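Long-range contacts in putative citrate lyase (Ralstonia eutropha, PDB 3QQW), which is a putative lyase of the HpcH/HpaI aldolase and citrate lyase family and probably cleaves (S)-citramalyl-CoA with the help of magnesium: residues Y45-F49 against I260-V264; P147-E153 against I170-G176; A187-A192 against H201-V205. All coordinates share one frame; numbering follows the deposited sequence.

All three contacts belong to one TIM barrel, a closed parallel sheet of eight strands ringed by helices. Contact 1 spans 211 residues. It joins the loop leading into the second strand, 49-54, to helix 260-267, which follows the eighth. Contacts 2 and 3 are nested inside that span, one after the other. Contact 2 pairs strands 148-152 and 170-175 near the centre of the chain and holds a predicted magnesium ligand. Contact 3 lies further out, at the start of helix 202-217, beside a second subunit. The centres of contacts 2 and 3 are about 21 Å apart, and those of contacts 1 and 3 are about 29 Å apart.

Contact 1: Y45-F49 against I260-V264; sequences YGPVF and IQPIV
The Tyr45 ring carries the side-chain oxygen of Gln261 over the centre of one face, with OE1 3.1 Å above the ring plane. CG2 of Ile260 lies at the edge of the same ring, 3.9 Å from Tyr45 CD2. The amide of Gln261 is not laid flat on the tyrosine: the two planes are 66° apart, and the oxygen leads. The glutamine chain bends at chi2 (68°), which turns its end back toward the ring. The Phe49 ring is met by the same isoleucine in another way. CD1 of Ile260 sits over the face, 3.7 Å from the ring centroid and only 7° off the normal, a CH-pi contact. The other branch, CG2, reaches Phe49 CD1 at 3.6 Å. Ile260 therefore serves both aromatic rings, with CG2 shared between them while CD1 sits on Phe49.

Further along the helix, Val264 meets Val48. Their side chains cross at about a right angle, with CG2 of Val48 4.0 Å from CG2 of Val264. The same Val264 methyl also packs on the carbonyl oxygen of Val48. A water accepts a hydrogen bond from Gln261 N at 2.8 Å and has a weak link to Tyr45 OH. Between the two aromatic residues the chain turns sharply. Gly46 leaves the helix with positive phi, and Pro47 is the centre of an inverse gamma turn.

The contact is mostly apolar packing, away from the predicted metal and substrate residues. Segment 45-49 links helix 32-45 to strand 49-54. Helix 260-267 follows strand 251-254, the last of the barrel. Phe49 and Ile260 both pack on His27 of strand 25-29, and Ile263 reaches Ile236 of helix 233-247.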
loop_
_atom_site.group_PDB
_atom_site.type_symbol
_atom_site.label_atom_id
_atom_site.label_comp_id
_atom_site.label_asym_id
_atom_site.label_seq_id
_atom_site.Cartn_x
_atom_site.Cartn_y
_atom_site.Cartn_z
ATOM N N TYR C 45 -8.864 26.530 -28.492
ATOM C CA TYR C 45 -9.567 25.935 -27.364
ATOM C C TYR C 45 -9.505 26.752 -26.087
ATOM O O TYR C 45 -10.364 26.602 -25.219
ATOM C CB TYR C 45 -8.933 24.565 -27.032
ATOM C CG TYR C 45 -9.257 23.369 -27.910
ATOM C CD1 TYR C 45 -10.055 23.496 -29.046
ATOM C CD2 TYR C 45 -8.763 22.098 -27.594
ATOM C CE1 TYR C 45 -10.352 22.386 -29.847
ATOM C CE2 TYR C 45 -9.071 20.981 -28.371
ATOM C CZ TYR C 45 -9.866 21.126 -29.492
ATOM O OH TYR C 45 -10.123 19.998 -30.236
ATOM N N GLY C 46 -8.448 27.528 -25.948
ATOM C CA GLY C 46 -8.118 28.250 -24.728
ATOM C C GLY C 46 -7.100 27.391 -24.005
ATOM O O GLY C 46 -6.975 26.198 -24.342
ATOM N N PRO C 47 -6.346 27.934 -23.013
ATOM C CA PRO C 47 -5.315 27.108 -22.350
ATOM C C PRO C 47 -5.900 26.020 -21.412
ATOM O O PRO C 47 -5.453 25.854 -20.273
ATOM C CB PRO C 47 -4.456 28.146 -21.616
ATOM C CG PRO C 47 -5.389 29.280 -21.331
ATOM C CD PRO C 47 -6.363 29.316 -22.484
ATOM N N VAL C 48 -6.869 25.230 -21.929
ATOM C CA VAL C 48 -7.535 24.096 -21.234
ATOM C C VAL C 48 -6.582 22.905 -21.189
ATOM O O VAL C 48 -6.818 21.941 -20.470
ATOM C CB VAL C 48 -8.925 23.702 -21.826
ATOM C CG1 VAL C 48 -9.913 24.851 -21.697
ATOM C CG2 VAL C 48 -8.823 23.206 -23.268
ATOM N N PHE C 49 -5.493 22.987 -21.951
ATOM C CA PHE C 49 -4.455 21.972 -21.975
ATOM C C PHE C 49 -3.080 22.633 -22.090
ATOM O O PHE C 49 -2.943 23.708 -22.699
ATOM C CB PHE C 49 -4.671 20.958 -23.114
ATOM C CG PHE C 49 -4.434 21.501 -24.507
ATOM C CD1 PHE C 49 -5.422 22.230 -25.171
ATOM C CD2 PHE C 49 -3.244 21.240 -25.176
ATOM C CE1 PHE C 49 -5.209 22.698 -26.468
ATOM C CE2 PHE C 49 -3.029 21.728 -26.470
ATOM C CZ PHE C 49 -4.017 22.440 -27.110
ATOM N N ILE C 260 -7.910 15.585 -26.162
ATOM C CA ILE C 260 -7.936 16.787 -25.322
ATOM C C ILE C 260 -9.328 17.061 -24.727
ATOM O O ILE C 260 -9.455 17.010 -23.495
ATOM C CB ILE C 260 -7.345 18.029 -26.043
ATOM C CG1 ILE C 260 -5.863 17.763 -26.410
ATOM C CG2 ILE C 260 -7.509 19.315 -25.177
ATOM C CD1 ILE C 260 -5.219 18.741 -27.327
ATOM N N GLN C 261 -10.340 17.363 -25.564
ATOM C CA GLN C 261 -11.674 17.673 -25.076
ATOM C C GLN C 261 -12.246 16.532 -24.201
ATOM O O GLN C 261 -12.660 16.861 -23.090
ATOM C CB GLN C 261 -12.618 18.066 -26.219
ATOM C CG GLN C 261 -13.387 19.367 -25.942
ATOM C CD GLN C 261 -12.519 20.606 -25.913
ATOM O OE1 GLN C 261 -11.926 20.997 -26.915
ATOM N NE2 GLN C 261 -12.443 21.240 -24.762
ATOM N N PRO C 262 -12.186 15.218 -24.564
ATOM C CA PRO C 262 -12.700 14.176 -23.636
ATOM C C PRO C 262 -11.987 14.172 -22.271
ATOM O O PRO C 262 -12.652 13.971 -21.257
ATOM C CB PRO C 262 -12.439 12.862 -24.382
ATOM C CG PRO C 262 -12.346 13.245 -25.803
ATOM C CD PRO C 262 -11.745 14.614 -25.839
ATOM N N ILE C 263 -10.665 14.458 -22.233
ATOM C CA ILE C 263 -9.909 14.498 -20.972
ATOM C C ILE C 263 -10.358 15.710 -20.149
ATOM O O ILE C 263 -10.684 15.535 -18.971
ATOM C CB ILE C 263 -8.374 14.452 -21.170
ATOM C CG1 ILE C 263 -7.920 13.050 -21.659
ATOM C CG2 ILE C 263 -7.629 14.835 -19.872
ATOM C CD1 ILE C 263 -6.520 12.973 -22.288
ATOM N N VAL C 264 -10.401 16.924 -20.765
ATOM C CA VAL C 264 -10.806 18.158 -20.085
ATOM C C VAL C 264 -12.232 18.001 -19.496
ATOM O O VAL C 264 -12.431 18.253 -18.308
ATOM C CB VAL C 264 -10.682 19.396 -21.026
ATOM C CG1 VAL C 264 -11.379 20.631 -20.447
ATOM C CG2 VAL C 264 -9.211 19.695 -21.338
HETATM O O HOH W 1 -9.888 17.259 -28.330
#

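Contact 2: P147-E153 against I170-G176; sequences PVHVLIE and IEVLDFG
Two neighbouring parallel strands of the TIM barrel, 148-152 and 170-175, meet here, and the pair ends at Glu153, predicted to bind magnesium and substrate. The backbones are joined by five hydrogen bonds, from Val148 O accepting Glu171 N to Ile152 O accepting Gly176 N. A beta bulge shifts the register by one residue between Val148 and His149.

Beside the bulge, His149 NE2 donates to Glu171 OE2 at 2.8 Å. Glu171 CG sits between backbone N and carbonyl carbon (chi1 65°), and the extended chain carries the carboxylate there. The oxygen lies in the ring plane and uses its anti lone pair, so the bond restrains the imidazole at its edge. CG2 of Val172 makes a CH-pi contact over one face, 3.6 Å from the ring centroid. The Tyr114 ring also stacks with His149. A water links His149 ND1 to Asp174 OD2, and Asp174 OD1 accepts from Trp253 NE1. Next to it, CD1 of Leu151 presses on Asp174 CB at 3.4 Å.

The face with Val150 and Leu173 is apolar: CG2 of Val150 meets Ile170 CD1 at 3.7 Å, and Val150 CB packs on Leu173 CD2 at 4.0 Å. The backbone N of Lys119 hydrogen-bonds to Glu153 OE2, while OE1 lies close to Asp179, also a predicted magnesium ligand.

Strand 115-117 flanks segment 147-153. Helices 161-164 and 202-217 pack against Ile152 and Leu173.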
loop_
_atom_site.group_PDB
_atom_site.type_symbol
_atom_site.label_atom_id
_atom_site.label_comp_id
_atom_site.label_asym_id
_atom_site.label_seq_id
_atom_site.Cartn_x
_atom_site.Cartn_y
_atom_site.Cartn_z
ATOM N N PRO C 147 8.808 25.262 -12.611
ATOM C CA PRO C 147 8.103 24.108 -12.021
ATOM C C PRO C 147 8.540 22.814 -12.684
ATOM O O PRO C 147 8.899 22.809 -13.849
ATOM C CB PRO C 147 6.632 24.412 -12.302
ATOM C CG PRO C 147 6.579 25.892 -12.566
ATOM C CD PRO C 147 7.859 26.158 -13.296
ATOM N N VAL C 148 8.577 21.739 -11.923
ATOM C CA VAL C 148 9.035 20.435 -12.402
ATOM C C VAL C 148 7.897 19.407 -12.328
ATOM O O VAL C 148 7.099 19.406 -11.382
ATOM C CB VAL C 148 10.290 19.968 -11.595
ATOM C CG1 VAL C 148 10.792 18.624 -12.079
ATOM C CG2 VAL C 148 11.407 21.010 -11.661
ATOM N N HIS C 149 7.838 18.556 -13.361
ATOM C CA HIS C 149 6.935 17.410 -13.512
ATOM C C HIS C 149 7.811 16.192 -13.480
ATOM O O HIS C 149 8.757 16.095 -14.275
ATOM C CB HIS C 149 6.122 17.472 -14.807
ATOM C CG HIS C 149 5.159 18.620 -14.915
ATOM N ND1 HIS C 149 4.189 18.638 -15.904
ATOM C CD2 HIS C 149 5.064 19.761 -14.184
ATOM C CE1 HIS C 149 3.535 19.778 -15.745
ATOM N NE2 HIS C 149 4.030 20.490 -14.718
ATOM N N VAL C 150 7.572 15.296 -12.525
ATOM C CA VAL C 150 8.435 14.120 -12.375
ATOM C C VAL C 150 7.678 12.856 -12.740
ATOM O O VAL C 150 6.610 12.576 -12.194
ATOM C CB VAL C 150 9.031 14.041 -10.937
ATOM C CG1 VAL C 150 9.913 12.820 -10.760
ATOM C CG2 VAL C 150 9.817 15.301 -10.616
ATOM N N LEU C 151 8.245 12.085 -13.668
ATOM C CA LEU C 151 7.684 10.787 -14.023
ATOM C C LEU C 151 8.008 9.765 -12.954
ATOM O O LEU C 151 9.166 9.656 -12.531
ATOM C CB LEU C 151 8.244 10.291 -15.364
ATOM C CG LEU C 151 7.453 10.537 -16.662
ATOM C CD1 LEU C 151 6.082 9.911 -16.635
ATOM C CD2 LEU C 151 7.412 11.967 -17.009
ATOM N N ILE C 152 6.984 9.027 -12.514
ATOM C CA ILE C 152 7.112 7.886 -11.600
ATOM C C ILE C 152 6.858 6.699 -12.490
ATOM O O ILE C 152 5.714 6.426 -12.842
ATOM C CB ILE C 152 6.188 7.991 -10.361
ATOM C CG1 ILE C 152 6.416 9.357 -9.605
ATOM C CG2 ILE C 152 6.359 6.767 -9.440
ATOM C CD1 ILE C 152 7.877 9.659 -9.074
ATOM N N GLU C 153 7.952 6.101 -13.011
ATOM C CA GLU C 153 7.837 5.015 -13.987
ATOM C C GLU C 153 8.918 3.939 -13.814
ATOM O O GLU C 153 9.186 3.168 -14.743
ATOM C CB GLU C 153 7.854 5.579 -15.413
ATOM C CG GLU C 153 9.065 6.408 -15.802
ATOM C CD GLU C 153 8.911 7.152 -17.117
ATOM O OE1 GLU C 153 7.945 6.869 -17.857
ATOM O OE2 GLU C 153 9.751 8.033 -17.407
ATOM N N ILE C 170 8.279 20.827 -7.433
ATOM C CA ILE C 170 7.510 19.807 -8.151
ATOM C C ILE C 170 6.055 20.224 -8.068
ATOM O O ILE C 170 5.550 20.555 -6.985
ATOM C CB ILE C 170 7.756 18.358 -7.628
ATOM C CG1 ILE C 170 9.248 17.969 -7.783
ATOM C CG2 ILE C 170 6.826 17.307 -8.322
ATOM C CD1 ILE C 170 9.598 16.636 -7.134
ATOM N N GLU C 171 5.389 20.254 -9.213
ATOM C CA GLU C 171 3.962 20.585 -9.230
ATOM C C GLU C 171 3.164 19.413 -9.795
ATOM O O GLU C 171 1.958 19.343 -9.556
ATOM C CB GLU C 171 3.666 21.899 -9.971
ATOM C CG GLU C 171 3.977 21.846 -11.453
ATOM C CD GLU C 171 3.506 23.032 -12.270
ATOM O OE1 GLU C 171 3.129 24.072 -11.683
ATOM O OE2 GLU C 171 3.562 22.924 -13.514
ATOM N N VAL C 172 3.828 18.474 -10.491
ATOM C CA VAL C 172 3.164 17.290 -11.031
ATOM C C VAL C 172 4.023 16.029 -10.815
ATOM O O VAL C 172 5.247 16.071 -10.964
ATOM C CB VAL C 172 2.783 17.414 -12.542
ATOM C CG1 VAL C 172 2.264 16.097 -13.099
ATOM C CG2 VAL C 172 1.783 18.518 -12.810
ATOM N N LEU C 173 3.347 14.903 -10.489
ATOM C CA LEU C 173 3.875 13.543 -10.491
ATOM C C LEU C 173 3.138 12.845 -11.609
ATOM O O LEU C 173 1.905 12.793 -11.607
ATOM C CB LEU C 173 3.746 12.791 -9.163
ATOM C CG LEU C 173 4.528 13.329 -7.953
ATOM C CD1 LEU C 173 4.395 12.376 -6.779
ATOM C CD2 LEU C 173 6.031 13.538 -8.286
ATOM N N ASP C 174 3.884 12.391 -12.627
ATOM C CA ASP C 174 3.306 11.730 -13.792
ATOM C C ASP C 174 3.429 10.250 -13.681
ATOM O O ASP C 174 4.517 9.747 -13.423
ATOM C CB ASP C 174 4.037 12.198 -15.076
ATOM C CG ASP C 174 3.833 13.628 -15.463
ATOM O OD1 ASP C 174 2.698 13.994 -15.750
ATOM O OD2 ASP C 174 4.837 14.363 -15.550
ATOM N N PHE C 175 2.354 9.528 -13.931
ATOM C CA PHE C 175 2.442 8.056 -13.922
ATOM C C PHE C 175 2.839 7.538 -15.313
ATOM O O PHE C 175 2.119 7.748 -16.284
ATOM C CB PHE C 175 1.136 7.412 -13.457
ATOM C CG PHE C 175 1.347 5.944 -13.196
ATOM C CD1 PHE C 175 2.099 5.517 -12.105
ATOM C CD2 PHE C 175 0.855 4.989 -14.080
ATOM C CE1 PHE C 175 2.349 4.160 -11.894
ATOM C CE2 PHE C 175 1.102 3.631 -13.869
ATOM C CZ PHE C 175 1.838 3.223 -12.769
ATOM N N GLY C 176 3.996 6.895 -15.391
ATOM C CA GLY C 176 4.511 6.325 -16.627
ATOM C C GLY C 176 4.252 4.835 -16.634
ATOM O O GLY C 176 5.095 4.053 -16.187
HETATM O O HOH W 2 4.826 16.549 -17.612
#

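Contact 3: A187-A192 against H201-V205; sequences AIPAAA and HALLV
Ile188 packs closely against three residues of segment 201-205. Its CG1 lies 3.8 Å from His201 CE1 and 3.9 Å from Leu203 CD1, and its CD1 meets Leu204 CD2 at 4.0 Å. CG2 of Ile188 stands over the centre of one face of the His201 ring, but at 4.3 Å from the plane it is a looser cover. The two branches part because CG2 is anti to the backbone N, whereas CG1 lies beside it and runs on to the leucines. A second tight point is at Ala192. CD1 of Leu204 reaches Ala192 O at 3.3 Å and also packs on the alanine methyl.

The histidine is the N-cap of helix 202-217. Its ND1 accepts a hydrogen bond from Leu203 N at 3.1 Å. The bond is bent, with an angle of 144° at the hydrogen, and the donor is tilted 28° from the ring plane. CG of His201 is anti to the backbone N (chi1 -173°), and the ring turns its ND1 side back to the start of the helix. This helps hold the ring while its other side faces segment 187-192. Leu204 also packs on helix 177-182, through Leu177, Phe180 and Val181.

Packing is slacker at Pro189 and the 3-10 turn. Pro189, partly exposed, comes no nearer than 4.1 Å, from its CD to His201 NE2. Ala190 and Ala191, in the turn, are exposed and make no contact with segment 201-205. Arg244 of a second subunit hydrogen-bonds to Ala187 O, and Leu216 of that subunit packs on Ala187. Phe247 of the same neighbouring subunit packs on Leu203.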
loop_
_atom_site.group_PDB
_atom_site.type_symbol
_atom_site.label_atom_id
_atom_site.label_comp_id
_atom_site.label_asym_id
_atom_site.label_seq_id
_atom_site.Cartn_x
_atom_site.Cartn_y
_atom_site.Cartn_z
ATOM N N ALA C 187 6.493 -9.781 -15.743
ATOM C CA ALA C 187 5.532 -10.257 -14.729
ATOM C C ALA C 187 4.175 -9.585 -14.857
ATOM O O ALA C 187 3.166 -10.119 -14.378
ATOM C CB ALA C 187 6.075 -10.047 -13.335
ATOM N N ILE C 188 4.154 -8.384 -15.470
ATOM C CA ILE C 188 2.913 -7.662 -15.751
ATOM C C ILE C 188 2.599 -7.915 -17.231
ATOM O O ILE C 188 3.401 -7.524 -18.083
ATOM C CB ILE C 188 2.959 -6.166 -15.383
ATOM C CG1 ILE C 188 3.249 -5.972 -13.873
ATOM C CG2 ILE C 188 1.652 -5.476 -15.815
ATOM C CD1 ILE C 188 3.475 -4.525 -13.425
ATOM N N PRO C 189 1.493 -8.628 -17.552
ATOM C CA PRO C 189 1.194 -8.918 -18.972
ATOM C C PRO C 189 0.793 -7.666 -19.746
ATOM O O PRO C 189 0.438 -6.659 -19.139
ATOM C CB PRO C 189 0.052 -9.932 -18.907
ATOM C CG PRO C 189 -0.575 -9.754 -17.568
ATOM C CD PRO C 189 0.465 -9.184 -16.642
ATOM N N ALA C 190 0.878 -7.733 -21.088
ATOM C CA ALA C 190 0.568 -6.642 -22.015
ATOM C C ALA C 190 -0.881 -6.169 -21.886
ATOM O O ALA C 190 -1.135 -4.965 -22.006
ATOM C CB ALA C 190 0.841 -7.079 -23.439
ATOM N N ALA C 191 -1.815 -7.099 -21.599
ATOM C CA ALA C 191 -3.249 -6.823 -21.406
ATOM C C ALA C 191 -3.521 -5.825 -20.257
ATOM O O ALA C 191 -4.567 -5.159 -20.250
ATOM C CB ALA C 191 -3.993 -8.115 -21.141
ATOM N N ALA C 192 -2.586 -5.748 -19.288
ATOM C CA ALA C 192 -2.663 -4.851 -18.132
ATOM C C ALA C 192 -2.190 -3.449 -18.499
ATOM O O ALA C 192 -2.439 -2.519 -17.751
ATOM C CB ALA C 192 -1.849 -5.409 -16.969
ATOM N N HIS C 201 -4.970 -4.446 -12.213
ATOM C CA HIS C 201 -3.815 -5.284 -11.858
ATOM C C HIS C 201 -3.255 -4.772 -10.524
ATOM O O HIS C 201 -3.013 -3.570 -10.381
ATOM C CB HIS C 201 -2.750 -5.268 -12.971
ATOM C CG HIS C 201 -1.620 -6.227 -12.752
ATOM N ND1 HIS C 201 -0.585 -5.955 -11.858
ATOM C CD2 HIS C 201 -1.401 -7.434 -13.316
ATOM C CE1 HIS C 201 0.221 -7.005 -11.908
ATOM N NE2 HIS C 201 -0.227 -7.923 -12.768
ATOM N N ALA C 202 -3.106 -5.675 -9.552
ATOM C CA ALA C 202 -2.672 -5.379 -8.187
ATOM C C ALA C 202 -1.428 -4.489 -8.120
ATOM O O ALA C 202 -1.405 -3.568 -7.304
ATOM C CB ALA C 202 -2.425 -6.675 -7.440
ATOM N N LEU C 203 -0.424 -4.725 -8.992
ATOM C CA LEU C 203 0.799 -3.935 -8.997
ATOM C C LEU C 203 0.569 -2.541 -9.557
ATOM O O LEU C 203 1.228 -1.593 -9.120
ATOM C CB LEU C 203 1.919 -4.637 -9.771
ATOM C CG LEU C 203 2.427 -5.987 -9.203
ATOM C CD1 LEU C 203 3.575 -6.498 -10.026
ATOM C CD2 LEU C 203 2.824 -5.885 -7.734
ATOM N N LEU C 204 -0.375 -2.408 -10.506
ATOM C CA LEU C 204 -0.672 -1.128 -11.142
ATOM C C LEU C 204 -1.562 -0.289 -10.241
ATOM O O LEU C 204 -1.307 0.908 -10.086
ATOM C CB LEU C 204 -1.281 -1.364 -12.526
ATOM C CG LEU C 204 -0.332 -2.118 -13.488
ATOM C CD1 LEU C 204 -0.960 -2.313 -14.829
ATOM C CD2 LEU C 204 1.027 -1.378 -13.628
ATOM N N VAL C 205 -2.527 -0.929 -9.556
ATOM C CA VAL C 205 -3.413 -0.257 -8.589
ATOM C C VAL C 205 -2.540 0.314 -7.494
ATOM O O VAL C 205 -2.666 1.482 -7.178
ATOM C CB VAL C 205 -4.520 -1.204 -8.016
ATOM C CG1 VAL C 205 -5.303 -0.529 -6.900
ATOM C CG2 VAL C 205 -5.468 -1.660 -9.109
#